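Local structure of polyketide synthase PksL (Bacillus subtilis, 5E1V) at residues Gln40-His45 / Ile75-Lys80; Gln61-Thr64 / Val70-Leu73; Phe255-Ala258 / Lys262-Glu265. The protein probably dehydrates beta-hydroxyacyl intermediates carried by the synthase during bacillaene assembly, the part described here being its monomeric dehydratase domain. All blocks are in the same frame, centred on the assembly; numbering follows the deposited sequence.

Contact 1 (Gln40-His45 / Ile75-Lys80)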
ATOM      1  N   GLN A  40     -12.691  -1.147   1.446  1.00 11.42           N
ATOM      2  CA  GLN A  40     -13.845  -1.699   0.635  1.00 12.33           C
ATOM      3  C   GLN A  40     -14.892  -2.371   1.488  1.00 12.47           C
ATOM      4  O   GLN A  40     -16.076  -2.226   1.208  1.00 13.08           O
ATOM      5  CB  GLN A  40     -13.406  -2.659  -0.467  1.00 13.26           C
ATOM      6  CG  GLN A  40     -12.545  -1.966  -1.478  1.00 14.62           C
ATOM      7  CD  GLN A  40     -13.220  -1.492  -2.736  1.00 17.68           C
ATOM      8  OE1 GLN A  40     -14.452  -1.554  -2.885  1.00 19.69           O
ATOM      9  NE2 GLN A  40     -12.379  -1.165  -3.729  1.00 18.08           N
ATOM     10  N   ILE A  41     -14.447  -3.191   2.441  1.00 12.46           N
ATOM     11  CA  ILE A  41     -15.274  -3.918   3.324  1.00 13.96           C
ATOM     12  C   ILE A  41     -16.176  -2.956   4.161  1.00 14.95           C
ATOM     13  O   ILE A  41     -17.397  -3.127   4.273  1.00 14.82           O
ATOM     14  CB  ILE A  41     -14.430  -4.817   4.234  1.00 15.16           C
ATOM     15  CG1 ILE A  41     -13.861  -5.977   3.386  1.00 16.67           C
ATOM     16  CG2 ILE A  41     -15.280  -5.433   5.330  1.00 16.32           C
ATOM     17  CD1 ILE A  41     -12.719  -6.618   4.064  1.00 18.71           C
ATOM     18  N   PHE A  42     -15.564  -1.968   4.763  1.00 14.37           N
ATOM     19  CA  PHE A  42     -16.373  -1.022   5.587  1.00 13.75           C
ATOM     20  C   PHE A  42     -17.296  -0.184   4.756  1.00 15.30           C
ATOM     21  O   PHE A  42     -18.434   0.153   5.197  1.00 16.19           O
ATOM     22  CB  PHE A  42     -15.396  -0.169   6.338  1.00 14.61           C
ATOM     23  CG  PHE A  42     -14.891  -0.872   7.598  1.00 14.91           C
ATOM     24  CD1 PHE A  42     -15.583  -0.782   8.782  1.00 15.08           C
ATOM     25  CD2 PHE A  42     -13.778  -1.709   7.543  1.00 14.09           C
ATOM     26  CE1 PHE A  42     -15.068  -1.409   9.907  1.00 13.64           C
ATOM     27  CE2 PHE A  42     -13.336  -2.419   8.631  1.00 15.02           C
ATOM     28  CZ  PHE A  42     -13.987  -2.255   9.813  1.00 15.72           C
ATOM     29  N   ARG A  43     -16.847   0.182   3.546  1.00 13.54           N
ATOM     30  CA  ARG A  43     -17.712   0.927   2.617  1.00 15.84           C
ATOM     31  C   ARG A  43     -18.989   0.120   2.305  1.00 15.50           C
ATOM     32  O   ARG A  43     -20.110   0.715   2.180  1.00 15.83           O
ATOM     33  CB  ARG A  43     -17.006   1.283   1.320  1.00 15.71           C
ATOM     34  CG  ARG A  43     -17.933   2.088   0.409  1.00 17.48           C
ATOM     35  CD  ARG A  43     -17.181   2.774  -0.732  1.00 18.73           C
ATOM     36  NE  ARG A  43     -16.649   1.766  -1.666  1.00 17.53           N
ATOM     37  CZ  ARG A  43     -16.118   2.085  -2.857  1.00 18.09           C
ATOM     38  NH1 ARG A  43     -16.121   3.350  -3.222  1.00 15.22           N
ATOM     39  NH2 ARG A  43     -15.639   1.148  -3.642  1.00 16.34           N
ATOM     40  N   GLU A  44     -18.828  -1.184   2.139  1.00 16.26           N
ATOM     41  CA  GLU A  44     -19.968  -2.025   1.752  1.00 17.38           C
ATOM     42  C   GLU A  44     -21.045  -2.030   2.833  1.00 18.29           C
ATOM     43  O   GLU A  44     -22.255  -2.223   2.532  1.00 14.02           O
ATOM     44  CB  GLU A  44     -19.466  -3.441   1.435  1.00 20.39           C
ATOM     45  N   HIS A  45     -20.602  -1.748   4.079  1.00 15.88           N
ATOM     46  CA  HIS A  45     -21.485  -1.639   5.260  1.00 16.14           C
ATOM     47  C   HIS A  45     -21.839  -0.235   5.639  1.00 15.85           C
ATOM     48  O   HIS A  45     -22.530  -0.049   6.662  1.00 17.99           O
ATOM     49  CB  HIS A  45     -20.884  -2.395   6.412  1.00 15.38           C
ATOM     50  CG  HIS A  45     -20.836  -3.860   6.150  1.00 17.07           C
ATOM     51  ND1 HIS A  45     -19.787  -4.501   5.520  1.00 18.19           N
ATOM     52  CD2 HIS A  45     -21.767  -4.801   6.387  1.00 15.20           C
ATOM     53  CE1 HIS A  45     -20.082  -5.783   5.383  1.00 17.00           C
ATOM     54  NE2 HIS A  45     -21.280  -5.986   5.904  1.00 22.50           N
ATOM     55  N   ILE A  75     -11.710 -12.368   5.967  1.00 18.71           N
ATOM     56  CA  ILE A  75     -11.467 -11.136   6.742  1.00 18.05           C
ATOM     57  C   ILE A  75     -12.624 -10.956   7.727  1.00 20.58           C
ATOM     58  O   ILE A  75     -13.763 -10.839   7.300  1.00 21.15           O
ATOM     59  CB  ILE A  75     -11.230  -9.917   5.857  1.00 20.90           C
ATOM     60  CG1 ILE A  75     -10.067 -10.216   4.922  1.00 20.60           C
ATOM     61  CG2 ILE A  75     -10.839  -8.675   6.635  1.00 19.63           C
ATOM     62  CD1 ILE A  75     -10.122  -9.393   3.702  1.00 21.89           C
ATOM     63  N   GLN A  76     -12.329 -11.014   9.030  1.00 21.15           N
ATOM     64  CA  GLN A  76     -13.369 -10.723  10.051  1.00 22.46           C
ATOM     65  C   GLN A  76     -13.025  -9.412  10.791  1.00 22.60           C
ATOM     66  O   GLN A  76     -11.857  -9.221  11.231  1.00 24.29           O
ATOM     67  CB  GLN A  76     -13.443 -11.837  11.043  1.00 27.04           C
ATOM     68  CG  GLN A  76     -13.672 -13.185  10.415  1.00 36.09           C
ATOM     69  CD  GLN A  76     -14.137 -14.213  11.431  1.00 43.29           C
ATOM     70  OE1 GLN A  76     -14.655 -13.867  12.504  1.00 49.24           O
ATOM     71  NE2 GLN A  76     -13.959 -15.469  11.100  1.00 47.38           N
ATOM     72  N   CYS A  77     -14.038  -8.547  10.924  1.00 21.40           N
ATOM     73  CA  CYS A  77     -13.945  -7.264  11.605  1.00 22.59           C
ATOM     74  C   CYS A  77     -14.970  -7.397  12.743  1.00 22.40           C
ATOM     75  O   CYS A  77     -16.142  -7.681  12.506  1.00 25.07           O
ATOM     76  CB  CYS A  77     -14.294  -6.120  10.687  1.00 23.68           C
ATOM     77  SG  CYS A  77     -13.567  -6.386   9.042  1.00 23.27           S
ATOM     78  N   ALA A  78     -14.482  -7.295  13.952  1.00 24.39           N
ATOM     79  CA  ALA A  78     -15.307  -7.522  15.125  1.00 23.00           C
ATOM     80  C   ALA A  78     -15.261  -6.274  15.967  1.00 19.40           C
ATOM     81  O   ALA A  78     -14.163  -5.826  16.301  1.00 18.70           O
ATOM     82  CB  ALA A  78     -14.765  -8.701  15.916  1.00 26.33           C
ATOM     83  N   GLU A  79     -16.458  -5.725  16.268  1.00 22.47           N
ATOM     84  CA  GLU A  79     -16.650  -4.480  17.009  1.00 25.20           C
ATOM     85  C   GLU A  79     -16.474  -4.713  18.510  1.00 31.19           C
ATOM     86  O   GLU A  79     -17.449  -4.980  19.196  1.00 29.45           O
ATOM     87  CB  GLU A  79     -17.982  -3.784  16.726  1.00 26.50           C
ATOM     88  CG  GLU A  79     -17.895  -2.314  17.170  1.00 30.87           C
ATOM     89  CD  GLU A  79     -19.065  -1.414  16.809  1.00 33.12           C
ATOM     90  OE1 GLU A  79     -20.127  -1.897  16.377  1.00 31.86           O
ATOM     91  OE2 GLU A  79     -18.883  -0.175  16.941  1.00 35.75           O
ATOM     92  N   LYS A  80     -15.245  -4.596  18.992  1.00 34.77           N
ATOM     93  CA  LYS A  80     -14.915  -4.980  20.394  1.00 42.43           C
ATOM     94  C   LYS A  80     -15.495  -3.999  21.391  1.00 41.46           C
ATOM     95  O   LYS A  80     -16.013  -4.388  22.436  1.00 46.50           O
ATOM     96  CB  LYS A  80     -13.400  -5.012  20.594  1.00 45.36           C
TER

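Contact 2 (Gln61-Thr64 / Val70-Leu73)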
ATOM      1  N   GLN A  61       2.921 -12.582   7.365  1.00 22.33           N
ATOM      2  CA  GLN A  61       3.594 -13.234   6.298  1.00 21.40           C
ATOM      3  C   GLN A  61       3.047 -12.762   4.959  1.00 19.08           C
ATOM      4  O   GLN A  61       1.943 -12.358   4.909  1.00 16.60           O
ATOM      5  CB  GLN A  61       3.472 -14.781   6.390  1.00 21.43           C
ATOM      6  CG  GLN A  61       2.086 -15.347   6.297  1.00 22.71           C
ATOM      7  CD  GLN A  61       1.970 -16.744   6.877  1.00 26.48           C
ATOM      8  OE1 GLN A  61       2.520 -17.700   6.334  1.00 25.15           O
ATOM      9  NE2 GLN A  61       1.226 -16.883   7.947  1.00 30.73           N
ATOM     10  N   PRO A  62       3.835 -12.898   3.878  1.00 20.47           N
ATOM     11  CA  PRO A  62       3.353 -12.553   2.532  1.00 16.89           C
ATOM     12  C   PRO A  62       2.288 -13.477   2.027  1.00 17.81           C
ATOM     13  O   PRO A  62       2.290 -14.691   2.332  1.00 19.65           O
ATOM     14  CB  PRO A  62       4.620 -12.555   1.676  1.00 19.16           C
ATOM     15  CG  PRO A  62       5.741 -12.459   2.649  1.00 20.53           C
ATOM     16  CD  PRO A  62       5.282 -13.195   3.852  1.00 20.69           C
ATOM     17  N   LEU A  63       1.339 -12.892   1.296  1.00 16.50           N
ATOM     18  CA  LEU A  63       0.243 -13.633   0.726  1.00 15.50           C
ATOM     19  C   LEU A  63       0.687 -13.983  -0.693  1.00 16.97           C
ATOM     20  O   LEU A  63       0.751 -13.132  -1.569  1.00 12.45           O
ATOM     21  CB  LEU A  63      -1.015 -12.809   0.727  1.00 16.44           C
ATOM     22  CG  LEU A  63      -2.245 -13.683   0.412  1.00 17.24           C
ATOM     23  CD1 LEU A  63      -3.399 -13.182   1.168  1.00 18.06           C
ATOM     24  CD2 LEU A  63      -2.478 -13.858  -1.085  1.00 17.49           C
ATOM     25  N   THR A  64       1.034 -15.242  -0.879  1.00 17.90           N
ATOM     26  CA  THR A  64       1.685 -15.660  -2.109  1.00 19.08           C
ATOM     27  C   THR A  64       0.793 -16.676  -2.783  1.00 18.46           C
ATOM     28  O   THR A  64       0.064 -17.380  -2.124  1.00 19.11           O
ATOM     29  CB  THR A  64       3.057 -16.333  -1.871  1.00 20.34           C
ATOM     30  OG1 THR A  64       2.867 -17.583  -1.220  1.00 23.48           O
ATOM     31  CG2 THR A  64       3.946 -15.476  -1.022  1.00 23.58           C
ATOM     32  N   VAL A  70      -5.275 -21.309  -4.998  1.00 21.22           N
ATOM     33  CA  VAL A  70      -6.181 -20.166  -4.640  1.00 24.47           C
ATOM     34  C   VAL A  70      -6.038 -19.976  -3.152  1.00 24.08           C
ATOM     35  O   VAL A  70      -6.038 -20.997  -2.455  1.00 25.04           O
ATOM     36  CB  VAL A  70      -7.661 -20.478  -4.926  1.00 27.08           C
ATOM     37  CG1 VAL A  70      -8.572 -19.375  -4.376  1.00 32.41           C
ATOM     38  CG2 VAL A  70      -7.938 -20.659  -6.404  1.00 27.20           C
ATOM     39  N   ILE A  71      -5.893 -18.741  -2.653  1.00 21.51           N
ATOM     40  CA  ILE A  71      -5.919 -18.509  -1.238  1.00 22.93           C
ATOM     41  C   ILE A  71      -7.310 -17.900  -0.911  1.00 22.28           C
ATOM     42  O   ILE A  71      -7.692 -16.826  -1.379  1.00 18.54           O
ATOM     43  CB  ILE A  71      -4.756 -17.620  -0.697  1.00 25.46           C
ATOM     44  CG1 ILE A  71      -3.409 -18.374  -0.560  1.00 30.69           C
ATOM     45  CG2 ILE A  71      -5.116 -17.073   0.709  1.00 22.68           C
ATOM     46  CD1 ILE A  71      -2.987 -19.241  -1.704  1.00 36.90           C
ATOM     47  N   VAL A  72      -8.060 -18.613  -0.086  1.00 21.12           N
ATOM     48  CA  VAL A  72      -9.365 -18.150   0.300  1.00 20.72           C
ATOM     49  C   VAL A  72      -9.159 -17.395   1.601  1.00 20.97           C
ATOM     50  O   VAL A  72      -8.865 -18.013   2.624  1.00 21.13           O
ATOM     51  CB  VAL A  72     -10.316 -19.308   0.457  1.00 26.09           C
ATOM     52  CG1 VAL A  72     -11.668 -18.780   0.910  1.00 24.06           C
ATOM     53  CG2 VAL A  72     -10.413 -20.084  -0.883  1.00 28.43           C
ATOM     54  N   LEU A  73      -9.242 -16.068   1.535  1.00 19.07           N
ATOM     55  CA  LEU A  73      -8.898 -15.180   2.632  1.00 17.23           C
ATOM     56  C   LEU A  73     -10.170 -14.691   3.326  1.00 15.89           C
ATOM     57  O   LEU A  73     -10.996 -14.002   2.735  1.00 16.16           O
ATOM     58  CB  LEU A  73      -8.014 -14.003   2.144  1.00 16.85           C
ATOM     59  CG  LEU A  73      -7.334 -13.072   3.193  1.00 17.01           C
ATOM     60  CD1 LEU A  73      -6.251 -13.785   3.966  1.00 17.54           C
ATOM     61  CD2 LEU A  73      -6.693 -11.805   2.593  1.00 17.64           C
TER

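Contact 3 (Phe255-Ala258 / Lys262-Glu265)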
ATOM      1  N   PHE A 255      -0.356  11.856   1.104  1.00 17.16           N
ATOM      2  CA  PHE A 255      -1.025  11.884  -0.167  1.00 18.08           C
ATOM      3  C   PHE A 255      -1.766  13.182  -0.459  1.00 19.65           C
ATOM      4  O   PHE A 255      -2.583  13.636   0.310  1.00 20.35           O
ATOM      5  CB  PHE A 255      -1.904  10.670  -0.354  1.00 17.42           C
ATOM      6  CG  PHE A 255      -1.178   9.378  -0.130  1.00 17.48           C
ATOM      7  CD1 PHE A 255      -1.099   8.830   1.168  1.00 17.28           C
ATOM      8  CD2 PHE A 255      -0.633   8.681  -1.162  1.00 18.09           C
ATOM      9  CE1 PHE A 255      -0.465   7.625   1.390  1.00 18.47           C
ATOM     10  CE2 PHE A 255       0.039   7.500  -0.924  1.00 16.19           C
ATOM     11  CZ  PHE A 255       0.096   6.957   0.329  1.00 18.20           C
ATOM     12  N   PHE A 256      -1.503  13.723  -1.653  1.00 19.67           N
ATOM     13  CA  PHE A 256      -2.180  14.912  -2.142  1.00 21.83           C
ATOM     14  C   PHE A 256      -2.887  14.735  -3.489  1.00 21.82           C
ATOM     15  O   PHE A 256      -2.365  14.057  -4.390  1.00 23.47           O
ATOM     16  CB  PHE A 256      -1.119  16.020  -2.314  1.00 23.13           C
ATOM     17  CG  PHE A 256      -0.447  16.412  -1.049  1.00 25.74           C
ATOM     18  CD1 PHE A 256       0.643  15.723  -0.594  1.00 24.80           C
ATOM     19  CD2 PHE A 256      -0.894  17.489  -0.324  1.00 30.03           C
ATOM     20  CE1 PHE A 256       1.254  16.056   0.573  1.00 25.33           C
ATOM     21  CE2 PHE A 256      -0.271  17.856   0.839  1.00 28.04           C
ATOM     22  CZ  PHE A 256       0.816  17.134   1.288  1.00 27.16           C
ATOM     23  N   ASN A 257      -4.045  15.386  -3.650  1.00 23.06           N
ATOM     24  CA  ASN A 257      -4.730  15.365  -4.948  1.00 22.14           C
ATOM     25  C   ASN A 257      -4.022  16.269  -5.989  1.00 25.94           C
ATOM     26  O   ASN A 257      -3.072  16.988  -5.686  1.00 25.15           O
ATOM     27  CB  ASN A 257      -6.261  15.573  -4.830  1.00 24.12           C
ATOM     28  CG  ASN A 257      -6.651  16.961  -4.322  1.00 25.75           C
ATOM     29  OD1 ASN A 257      -5.827  17.884  -4.351  1.00 26.46           O
ATOM     30  ND2 ASN A 257      -7.864  17.079  -3.753  1.00 24.13           N
ATOM     31  N   ALA A 258      -4.467  16.202  -7.227  1.00 29.51           N
ATOM     32  CA  ALA A 258      -3.789  16.915  -8.309  1.00 34.82           C
ATOM     33  C   ALA A 258      -3.868  18.441  -8.085  1.00 35.23           C
ATOM     34  O   ALA A 258      -2.999  19.194  -8.541  1.00 38.36           O
ATOM     35  CB  ALA A 258      -4.418  16.512  -9.649  1.00 33.71           C
ATOM     36  N   LYS A 262      -3.843  18.129   0.742  1.00 22.93           N
ATOM     37  CA  LYS A 262      -3.538  16.846   1.473  1.00 23.59           C
ATOM     38  C   LYS A 262      -4.833  16.090   1.705  1.00 21.56           C
ATOM     39  O   LYS A 262      -5.807  16.656   2.222  1.00 21.78           O
ATOM     40  CB  LYS A 262      -2.828  17.074   2.786  1.00 25.87           C
ATOM     41  CG  LYS A 262      -2.436  15.773   3.491  1.00 24.00           C
ATOM     42  CD  LYS A 262      -1.329  15.986   4.517  1.00 25.28           C
ATOM     43  CE  LYS A 262      -0.998  14.706   5.284  1.00 27.13           C
ATOM     44  NZ  LYS A 262       0.105  15.011   6.230  1.00 29.41           N
ATOM     45  N   VAL A 263      -4.877  14.828   1.269  1.00 20.56           N
ATOM     46  CA  VAL A 263      -6.066  13.967   1.444  1.00 20.07           C
ATOM     47  C   VAL A 263      -5.874  12.628   2.189  1.00 19.49           C
ATOM     48  O   VAL A 263      -6.846  12.000   2.530  1.00 18.52           O
ATOM     49  CB  VAL A 263      -6.724  13.649   0.124  1.00 18.93           C
ATOM     50  CG1 VAL A 263      -7.185  14.962  -0.463  1.00 19.98           C
ATOM     51  CG2 VAL A 263      -5.771  12.913  -0.855  1.00 19.15           C
ATOM     52  N   ALA A 264      -4.637  12.215   2.400  1.00 19.44           N
ATOM     53  CA  ALA A 264      -4.384  11.037   3.145  1.00 17.56           C
ATOM     54  C   ALA A 264      -2.984  10.991   3.737  1.00 17.66           C
ATOM     55  O   ALA A 264      -2.048  11.656   3.334  1.00 19.32           O
ATOM     56  CB  ALA A 264      -4.691   9.751   2.319  1.00 16.52           C
ATOM     57  N   GLU A 265      -2.817  10.128   4.705  1.00 17.55           N
ATOM     58  CA  GLU A 265      -1.482   9.879   5.209  1.00 19.05           C
ATOM     59  C   GLU A 265      -1.342   8.488   5.749  1.00 17.70           C
ATOM     60  O   GLU A 265      -2.159   8.055   6.553  1.00 17.16           O
ATOM     61  CB  GLU A 265      -1.127  10.856   6.337  1.00 21.73           C
ATOM     62  CG  GLU A 265       0.295  10.682   6.888  1.00 26.21           C
ATOM     63  CD  GLU A 265       0.645  11.803   7.871  1.00 31.68           C
ATOM     64  OE1 GLU A 265       1.148  12.846   7.435  1.00 31.48           O
ATOM     65  OE2 GLU A 265       0.356  11.671   9.051  1.00 35.86           O
TER

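Contact 1 (Gln40-His45 / Ile75-Lys80)
Ile41 and Cys77 meet inside a buried apolar interface, where the methyl CG2 of Ile41 lies 4.2 Å from the sulfur SG of Cys77. The other branch of Ile41 runs on to Ile75: its terminal CD1 sits 3.8 Å from Ile75 CG2 and equally near Ile75 CD1, the two branched chains crossing obliquely. Phe42 reaches the same cysteine from the next helix position. Its CZ comes within 4.0 Å of Cys77 CB, while SG stands 4.9 Å from the ring centroid and 50° off the ring normal, a slanted sulfur-aromatic contact. Ile41 sets its CG2 anti to the backbone N and its CG1 beside that N, an arrangement in which one methyl meets the sulfur and the longer arm meets Ile75. No hydrogen bond joins the two segments.

Farther out, the exposed imidazole of His45 folds back along the chain and gives ND1-H to Ile41 O at 3.0 Å, nearly straight at 169° and with the oxygen in the ring plane. Trp85 packs edge-to-face with Phe42, and Ile41 also touches Ile5 and Lys7 of strand 4-11, which bonds to strand 70-81 through its backbone. The segment axes of helix 40-44 and strand 75-79 pass 10.8 Å apart at 58°, a helix laid across one face of an antiparallel sheet, consistent with the hot-dog fold of polyketide synthase dehydratases.

Contact 2 (Gln61-Thr64 / Val70-Leu73)
Leu63 and Leu73 both hold CG anti to the backbone N (chi1 -168° and -170°), which sends their forked ends toward each other from facing strands. Leu63 CD1 does the touching on its side: it lies 3.8 Å from Leu73 CD2 and 4.0 Å from Leu73 CD1, so a single methyl is set against both prongs of the fork. The same CD1 also approaches Ile71, two residues earlier in strand 70-81, with Ile71 CG2 at 4.3 Å. The other branch of Ile71 takes a different partner, placing CD1 3.6 Å from the backbone oxygen of Thr64. The CB of Thr64 points away from segment 70-73, and the residue takes part through that carbonyl.

Tyr106 of strand 104-112 and Leu11 of strand 4-11 both touch Leu63 and Leu73, extending the apolar layer beyond the pair. Leu63 bonds through its backbone to Leu29, whereas Ile71 and Leu73 bond to Leu11 and Leu9; each segment is thus paired in a different sheet. With no hydrogen bond across and CA atoms of Leu63 and Ile71 8.1 Å apart, the attraction rests on dispersion and the burial of aliphatic surface, with one carbonyl meeting a methyl in a van der Waals contact.

Contact 3 (Phe255-Ala258 / Lys262-Glu265)
A classic beta bulge interrupts the hairpin of strands 248-256 and 262-273, with Val263 and Ala264 both opposite Phe255. The carbonyl oxygen of Phe255 is gripped twice: Val263 N donates at 2.8 Å, nearly along the C=O axis, and Ala264 N at 3.3 Å from a more tilted direction. Phe255 N returns a bond to Ala264 O at 2.8 Å. The bulge shifts the register by one, and Phe256 pairs with Lys262 on its other side.

There the Phe256 ring lies against the lysine's aliphatic part, CE2 being 3.3 Å from Lys262 CB, and Lys262 CG stands over one face of the ring. The lysine leaves its backbone with CG anti to N (chi1 -176°) and stays extended, carrying NZ past the ring to a salt bridge with Glu265 OE1 at 2.7 Å; Glu254 supplies a second carboxylate. A serine in place of Phe256 would probably strip this aromatic cover from the lysine's methylenes and open a gap beside them, leaving the chain held mainly by its carboxylate partners.

Phe255, on the other face, sets its CD1 3.9 Å from Ala264 CB. Strand 232-245 flanks the hairpin beside Phe255 and Phe256, and strand 215-225 lies on the far side, beside Ala264.

How the contacts relate
Contacts 1 and 2 share strand 70-81: segment 70-73 meets segment 61-64, and the following residues, 75-80, run on to pack against helix 34-44. Their centres lie 19 Å apart, and contact 2 is nested within the chain loop that contact 1 closes. Contacts 1 and 2 belong to the N-terminal hot-dog region and contact 3 to the C-terminal one. The centre of contact 3 is 24 Å from that of contact 1 and 30 Å from that of contact 2, which lies across the chain's centre from it. The first two pack side chains between separate elements, whereas contact 3 pairs the backbones of adjacent strands.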